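Local coordinates for iron-regulated outer membrane protein (Neisseria meningitidis, PDB 4B7O) that transports iron across the meningococcal outer membrane as a TonB-dependent beta-barrel transporter, probably with the iron carried by siderophores, at residues N483-F488 and A534-N539; S502-A507 and R538-G543. All blocks are in the same frame, centred on the assembly; numbering follows the deposited sequence.

Running from the N terminus, the chain goes along 483-488, turns back along 502-507, and later returns through 534-539 and 538-543. Interaction 1 closes a span of 45 residues and interaction 2 one of 30. The two spans overlap rather than nest, because 502-507 starts after 483-488 and 538-543 ends after 534-539. R538 and N539 belong to both. The segments lie in the barrel wall, on strands 478-493, 498-509 and 535-547, apart from A534 just before the last. Strand 498-509 stands between the other two. Interaction 2 joins it directly to strand 535-547 by antiparallel pairing. Interaction 1 links strands 478-493 and 535-547, which flank it, chiefly through the side chain of R536 reaching across.

Interaction 1. Residues N483-F488 and A534-N539; sequences NLNPSF and AERARN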
loop_
_atom_site.group_PDB
_atom_site.type_symbol
_atom_site.label_atom_id
_atom_site.label_comp_id
_atom_site.label_asym_id
_atom_site.label_seq_id
_atom_site.Cartn_x
_atom_site.Cartn_y
_atom_site.Cartn_z
ATOM N N ASN A 483 4.677 17.669 16.783
ATOM C CA ASN A 483 3.465 18.406 16.460
ATOM C C ASN A 483 2.346 17.850 17.350
ATOM O O ASN A 483 2.388 16.684 17.771
ATOM C CB ASN A 483 3.040 18.246 14.993
ATOM C CG ASN A 483 4.095 18.635 13.978
ATOM O OD1 ASN A 483 5.201 18.101 13.963
ATOM N ND2 ASN A 483 3.728 19.532 13.057
ATOM N N LEU A 484 1.334 18.679 17.625
ATOM C CA LEU A 484 0.070 18.211 18.254
ATOM C C LEU A 484 -0.991 18.084 17.162
ATOM O O LEU A 484 -1.201 19.015 16.383
ATOM C CB LEU A 484 -0.408 19.229 19.314
ATOM C CG LEU A 484 -0.044 18.990 20.786
ATOM C CD1 LEU A 484 -0.599 17.698 21.374
ATOM C CD2 LEU A 484 1.462 19.024 20.996
ATOM N N ASN A 485 -1.668 16.957 17.104
ATOM C CA ASN A 485 -2.642 16.782 16.048
ATOM C C ASN A 485 -4.023 16.476 16.577
ATOM O O ASN A 485 -4.235 15.401 17.153
ATOM C CB ASN A 485 -2.202 15.706 15.085
ATOM C CG ASN A 485 -0.857 15.984 14.467
ATOM O OD1 ASN A 485 -0.648 16.933 13.665
ATOM N ND2 ASN A 485 0.049 15.130 14.782
ATOM N N PRO A 486 -4.962 17.436 16.414
ATOM C CA PRO A 486 -6.308 17.325 16.962
ATOM C C PRO A 486 -7.253 16.765 15.954
ATOM O O PRO A 486 -7.168 17.104 14.794
ATOM C CB PRO A 486 -6.684 18.780 17.253
ATOM C CG PRO A 486 -5.925 19.586 16.277
ATOM C CD PRO A 486 -4.656 18.830 16.018
ATOM N N SER A 487 -8.152 15.908 16.377
ATOM C CA SER A 487 -9.111 15.423 15.418
ATOM C C SER A 487 -10.500 15.261 16.034
ATOM O O SER A 487 -10.609 14.895 17.221
ATOM C CB SER A 487 -8.624 14.083 14.852
ATOM O OG SER A 487 -8.669 13.080 15.857
ATOM N N PHE A 488 -11.543 15.484 15.223
ATOM C CA PHE A 488 -12.910 15.095 15.639
ATOM C C PHE A 488 -13.782 14.686 14.474
ATOM O O PHE A 488 -13.566 15.084 13.348
ATOM C CB PHE A 488 -13.567 16.206 16.567
ATOM C CG PHE A 488 -14.050 17.468 15.831
ATOM C CD1 PHE A 488 -13.259 18.127 14.915
ATOM C CD2 PHE A 488 -15.326 17.989 16.085
ATOM C CE1 PHE A 488 -13.720 19.260 14.237
ATOM C CE2 PHE A 488 -15.806 19.115 15.426
ATOM C CZ PHE A 488 -14.995 19.763 14.507
ATOM N N ALA A 534 7.788 18.043 9.996
ATOM C CA ALA A 534 6.805 17.080 9.428
ATOM C C ALA A 534 5.736 17.722 8.558
ATOM O O ALA A 534 5.303 18.830 8.818
ATOM C CB ALA A 534 6.135 16.263 10.516
ATOM N N GLU A 535 5.341 17.010 7.506
ATOM C CA GLU A 535 4.227 17.357 6.641
ATOM C C GLU A 535 2.981 17.302 7.469
ATOM O O GLU A 535 2.739 16.301 8.166
ATOM C CB GLU A 535 4.090 16.311 5.554
ATOM C CG GLU A 535 4.952 16.583 4.351
ATOM C CD GLU A 535 4.952 15.424 3.356
ATOM O OE1 GLU A 535 4.459 14.314 3.730
ATOM O OE2 GLU A 535 5.406 15.636 2.196
ATOM N N ARG A 536 2.155 18.326 7.356
ATOM C CA ARG A 536 0.944 18.401 8.229
ATOM C C ARG A 536 -0.354 18.456 7.431
ATOM O O ARG A 536 -0.569 19.350 6.609
ATOM C CB ARG A 536 1.050 19.544 9.252
ATOM C CG ARG A 536 0.074 19.383 10.400
ATOM C CD ARG A 536 0.617 19.966 11.666
ATOM N NE ARG A 536 -0.320 19.850 12.787
ATOM C CZ ARG A 536 -1.231 20.779 13.075
ATOM N NH1 ARG A 536 -1.335 21.873 12.295
ATOM N NH2 ARG A 536 -2.032 20.605 14.134
ATOM N N ALA A 537 -1.171 17.434 7.592
ATOM C CA ALA A 537 -2.373 17.350 6.773
ATOM C C ALA A 537 -3.548 17.826 7.618
ATOM O O ALA A 537 -3.627 17.519 8.832
ATOM C CB ALA A 537 -2.617 15.904 6.331
ATOM N N ARG A 538 -4.448 18.560 6.976
ATOM C CA ARG A 538 -5.772 18.763 7.559
ATOM C C ARG A 538 -6.803 18.167 6.615
ATOM O O ARG A 538 -6.905 18.615 5.503
ATOM C CB ARG A 538 -6.040 20.258 7.779
ATOM C CG ARG A 538 -7.237 20.532 8.681
ATOM C CD ARG A 538 -7.540 22.035 8.796
ATOM N NE ARG A 538 -7.702 22.756 7.519
ATOM C CZ ARG A 538 -8.332 23.937 7.413
ATOM N NH1 ARG A 538 -8.887 24.496 8.491
ATOM N NH2 ARG A 538 -8.432 24.578 6.241
ATOM N N ASN A 539 -7.534 17.155 7.060
ATOM C CA ASN A 539 -8.475 16.470 6.204
ATOM C C ASN A 539 -9.913 16.671 6.678
ATOM O O ASN A 539 -10.276 16.299 7.768
ATOM C CB ASN A 539 -8.127 14.957 6.123
ATOM C CG ASN A 539 -8.910 14.209 5.054
ATOM O OD1 ASN A 539 -8.665 14.365 3.882
ATOM N ND2 ASN A 539 -9.860 13.370 5.471
#
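R536 reaches N485 and L484 from two strands away in the wall of the transmembrane beta barrel of this TonB-dependent receptor. The strands of 483-488 and 535-539 run nearly parallel, at 11°. Their axes come no nearer than 9.4 Å, because strand 498-509 lies between them. The link therefore depends on the long side chain of R536, which also touches Y506 of that middle strand.

The tight part is the end of R536 and the amides beside it. R536 CG stands anti to the backbone N (chi1 -162°), and the chain bends at chi2. R536 NE donates to N485 OD1 at 3.1 Å. R536 NH2 donates to the backbone oxygen L484 O at 2.9 Å, from almost straight ahead of that carbonyl. Both acceptors sit at the edge of the guanidinium, somewhat tilted from its plane. Two bonds to different residues should limit rotation of the group. The amide of N485 is itself anchored on its other branch, where ND2 bonds to S508 OG. This second bond probably holds the amide so that OD1 faces R536. The amide and guanidinium planes lie 27° apart. N483 also packs closely, its amide sliding past the arginine chain in the opposite direction without a hydrogen bond. N483 ND2 lies 3.4 Å from R536 CD.

Packing is thinner around this group. A534 adds one methyl, with A534 CB 4.0 Å from N483 OD1. L484 is on the exposed side. Its side chain points away from 534-539 and packs on L464 and Y466, so its backbone alone meets the arginine. Beyond P486 the two segments do not touch. P486 itself lies crosswise to the arginine, with its ring carbon CD 3.7 Å from R536 NH2.

Interaction 2. Residues S502-A507 and R538-G543; sequences SSHNYA and RNTEIG
S503 and N505 each form an antiparallel hydrogen-bonded pair, with E541 and N539 respectively, and the strands of 502-507 and 538-543 meet at 169° with axes 4.6 Å apart. Each pair has two backbone bonds. Those of N505 with N539 are the straighter, and N539 N lies 2.7 Å from N505 O. Three non-hydrogen-bonded pairs lie at S502-I542, H504-T540 and Y506-R538.

The side chains of H504, Y506 and R538 share one face and meet by van der Waals and CH-pi contact, not by hydrogen bonds. R538 lies alongside Y506, pointing the same way. R538 CG sits over one face of the Y506 ring, 3.7 Å from its centroid, in a CH-pi contact. With chi1 at -166°, R538 swings CG away from its own backbone nitrogen, which lays the aliphatic chain along the ring before it bends at chi3. H504 leans toward 538-543. T540 CB meets the edge of its imidazole, 3.3 Å from H504 ND1. Farther along, I542 CG2 packs on S502 CB at 4.0 Å.

The face of S503, N505, N539 and E541 is polar and buried. N539 ND2 donates to E541 OE2 at 2.7 Å. The hydrogen bond lies in the amide plane and uses the anti lone pair of the carboxylate. A water donates to N539 O at 2.6 Å, accepts from N539 ND2, and makes a weak bond with S503 OG. N539 O thus takes both this water and N505 N. E541 also forms salt bridges to K66 and R110, which would probably favour its charged state. N505 ND2 bonds to A153 O.

K66, R110 and A153 belong to the plug domain. The polar face therefore meets the plug inside the barrel, an arrangement characteristic of TonB-dependent transporters, whose antiparallel barrel encloses an N-terminal plug.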
loop_
_atom_site.group_PDB
_atom_site.type_symbol
_atom_site.label_atom_id
_atom_site.label_comp_id
_atom_site.label_asym_id
_atom_site.label_seq_id
_atom_site.Cartn_x
_atom_site.Cartn_y
_atom_site.Cartn_z
ATOM N N SER A 502 -19.026 12.993 9.291
ATOM C CA SER A 502 -18.050 13.978 8.900
ATOM C C SER A 502 -16.868 13.892 9.805
ATOM O O SER A 502 -16.954 13.314 10.840
ATOM C CB SER A 502 -18.628 15.390 8.869
ATOM O OG SER A 502 -19.340 15.632 10.055
ATOM N N SER A 503 -15.757 14.440 9.379
ATOM C CA SER A 503 -14.569 14.449 10.180
ATOM C C SER A 503 -13.729 15.612 9.773
ATOM O O SER A 503 -13.793 16.070 8.647
ATOM C CB SER A 503 -13.756 13.137 10.050
ATOM O OG SER A 503 -14.120 12.408 8.891
ATOM N N HIS A 504 -12.950 16.087 10.719
ATOM C CA HIS A 504 -11.950 17.119 10.472
ATOM C C HIS A 504 -10.768 16.653 11.323
ATOM O O HIS A 504 -10.847 16.694 12.569
ATOM C CB HIS A 504 -12.506 18.435 10.972
ATOM C CG HIS A 504 -11.702 19.646 10.591
ATOM N ND1 HIS A 504 -11.617 20.076 9.335
ATOM C CD2 HIS A 504 -10.984 20.546 11.363
ATOM C CE1 HIS A 504 -10.866 21.185 9.282
ATOM N NE2 HIS A 504 -10.475 21.473 10.520
ATOM N N ASN A 505 -9.727 16.143 10.650
ATOM C CA ASN A 505 -8.539 15.492 11.268
ATOM C C ASN A 505 -7.244 16.194 10.862
ATOM O O ASN A 505 -7.043 16.508 9.684
ATOM C CB ASN A 505 -8.480 14.038 10.819
ATOM C CG ASN A 505 -9.744 13.277 11.197
ATOM O OD1 ASN A 505 -10.574 13.782 11.992
ATOM N ND2 ASN A 505 -9.900 12.058 10.670
ATOM N N TYR A 506 -6.409 16.510 11.831
ATOM C CA TYR A 506 -5.029 16.799 11.587
ATOM C C TYR A 506 -4.203 15.530 11.757
ATOM O O TYR A 506 -4.519 14.633 12.611
ATOM C CB TYR A 506 -4.531 17.817 12.623
ATOM C CG TYR A 506 -4.912 19.217 12.254
ATOM C CD1 TYR A 506 -4.123 19.944 11.393
ATOM C CD2 TYR A 506 -6.116 19.788 12.715
ATOM C CE1 TYR A 506 -4.479 21.226 11.010
ATOM C CE2 TYR A 506 -6.471 21.065 12.353
ATOM C CZ TYR A 506 -5.656 21.781 11.521
ATOM O OH TYR A 506 -6.011 23.052 11.159
ATOM N N ALA A 507 -3.152 15.436 10.937
ATOM C CA ALA A 507 -2.115 14.365 11.110
ATOM C C ALA A 507 -0.808 14.810 10.511
ATOM O O ALA A 507 -0.768 15.657 9.575
ATOM C CB ALA A 507 -2.586 12.998 10.523
ATOM N N ARG A 538 -4.448 18.560 6.976
ATOM C CA ARG A 538 -5.772 18.763 7.559
ATOM C C ARG A 538 -6.803 18.167 6.615
ATOM O O ARG A 538 -6.905 18.615 5.503
ATOM C CB ARG A 538 -6.040 20.258 7.779
ATOM C CG ARG A 538 -7.237 20.532 8.681
ATOM C CD ARG A 538 -7.540 22.035 8.796
ATOM N NE ARG A 538 -7.702 22.756 7.519
ATOM C CZ ARG A 538 -8.332 23.937 7.413
ATOM N NH1 ARG A 538 -8.887 24.496 8.491
ATOM N NH2 ARG A 538 -8.432 24.578 6.241
ATOM N N ASN A 539 -7.534 17.155 7.060
ATOM C CA ASN A 539 -8.475 16.470 6.204
ATOM C C ASN A 539 -9.913 16.671 6.678
ATOM O O ASN A 539 -10.276 16.299 7.768
ATOM C CB ASN A 539 -8.127 14.957 6.123
ATOM C CG ASN A 539 -8.910 14.209 5.054
ATOM O OD1 ASN A 539 -8.665 14.365 3.882
ATOM N ND2 ASN A 539 -9.860 13.370 5.471
ATOM N N THR A 540 -10.757 17.230 5.823
ATOM C CA THR A 540 -12.158 17.293 6.180
ATOM C C THR A 540 -13.036 16.594 5.194
ATOM O O THR A 540 -12.885 16.740 3.986
ATOM C CB THR A 540 -12.603 18.722 6.539
ATOM O OG1 THR A 540 -13.921 18.981 6.033
ATOM C CG2 THR A 540 -11.680 19.697 6.030
ATOM N N GLU A 541 -13.914 15.754 5.693
ATOM C CA GLU A 541 -14.864 15.099 4.781
ATOM C C GLU A 541 -16.300 14.869 5.211
ATOM O O GLU A 541 -16.568 14.687 6.388
ATOM C CB GLU A 541 -14.314 13.790 4.202
ATOM C CG GLU A 541 -13.607 12.802 5.095
ATOM C CD GLU A 541 -12.864 11.763 4.213
ATOM O OE1 GLU A 541 -13.523 11.000 3.439
ATOM O OE2 GLU A 541 -11.613 11.711 4.295
ATOM N N ILE A 542 -17.220 14.827 4.254
ATOM C CA ILE A 542 -18.579 14.429 4.609
ATOM C C ILE A 542 -18.891 13.084 3.964
ATOM O O ILE A 542 -18.313 12.746 2.942
ATOM C CB ILE A 542 -19.568 15.548 4.271
ATOM C CG1 ILE A 542 -19.331 16.028 2.855
ATOM C CG2 ILE A 542 -19.307 16.796 5.178
ATOM C CD1 ILE A 542 -20.481 16.886 2.402
ATOM N N GLY A 543 -19.769 12.280 4.559
ATOM C CA GLY A 543 -20.147 11.045 3.871
ATOM C C GLY A 543 -21.522 10.634 4.282
ATOM O O GLY A 543 -22.096 11.278 5.107
HETATM O O HOH W 1 -11.193 13.930 8.049
#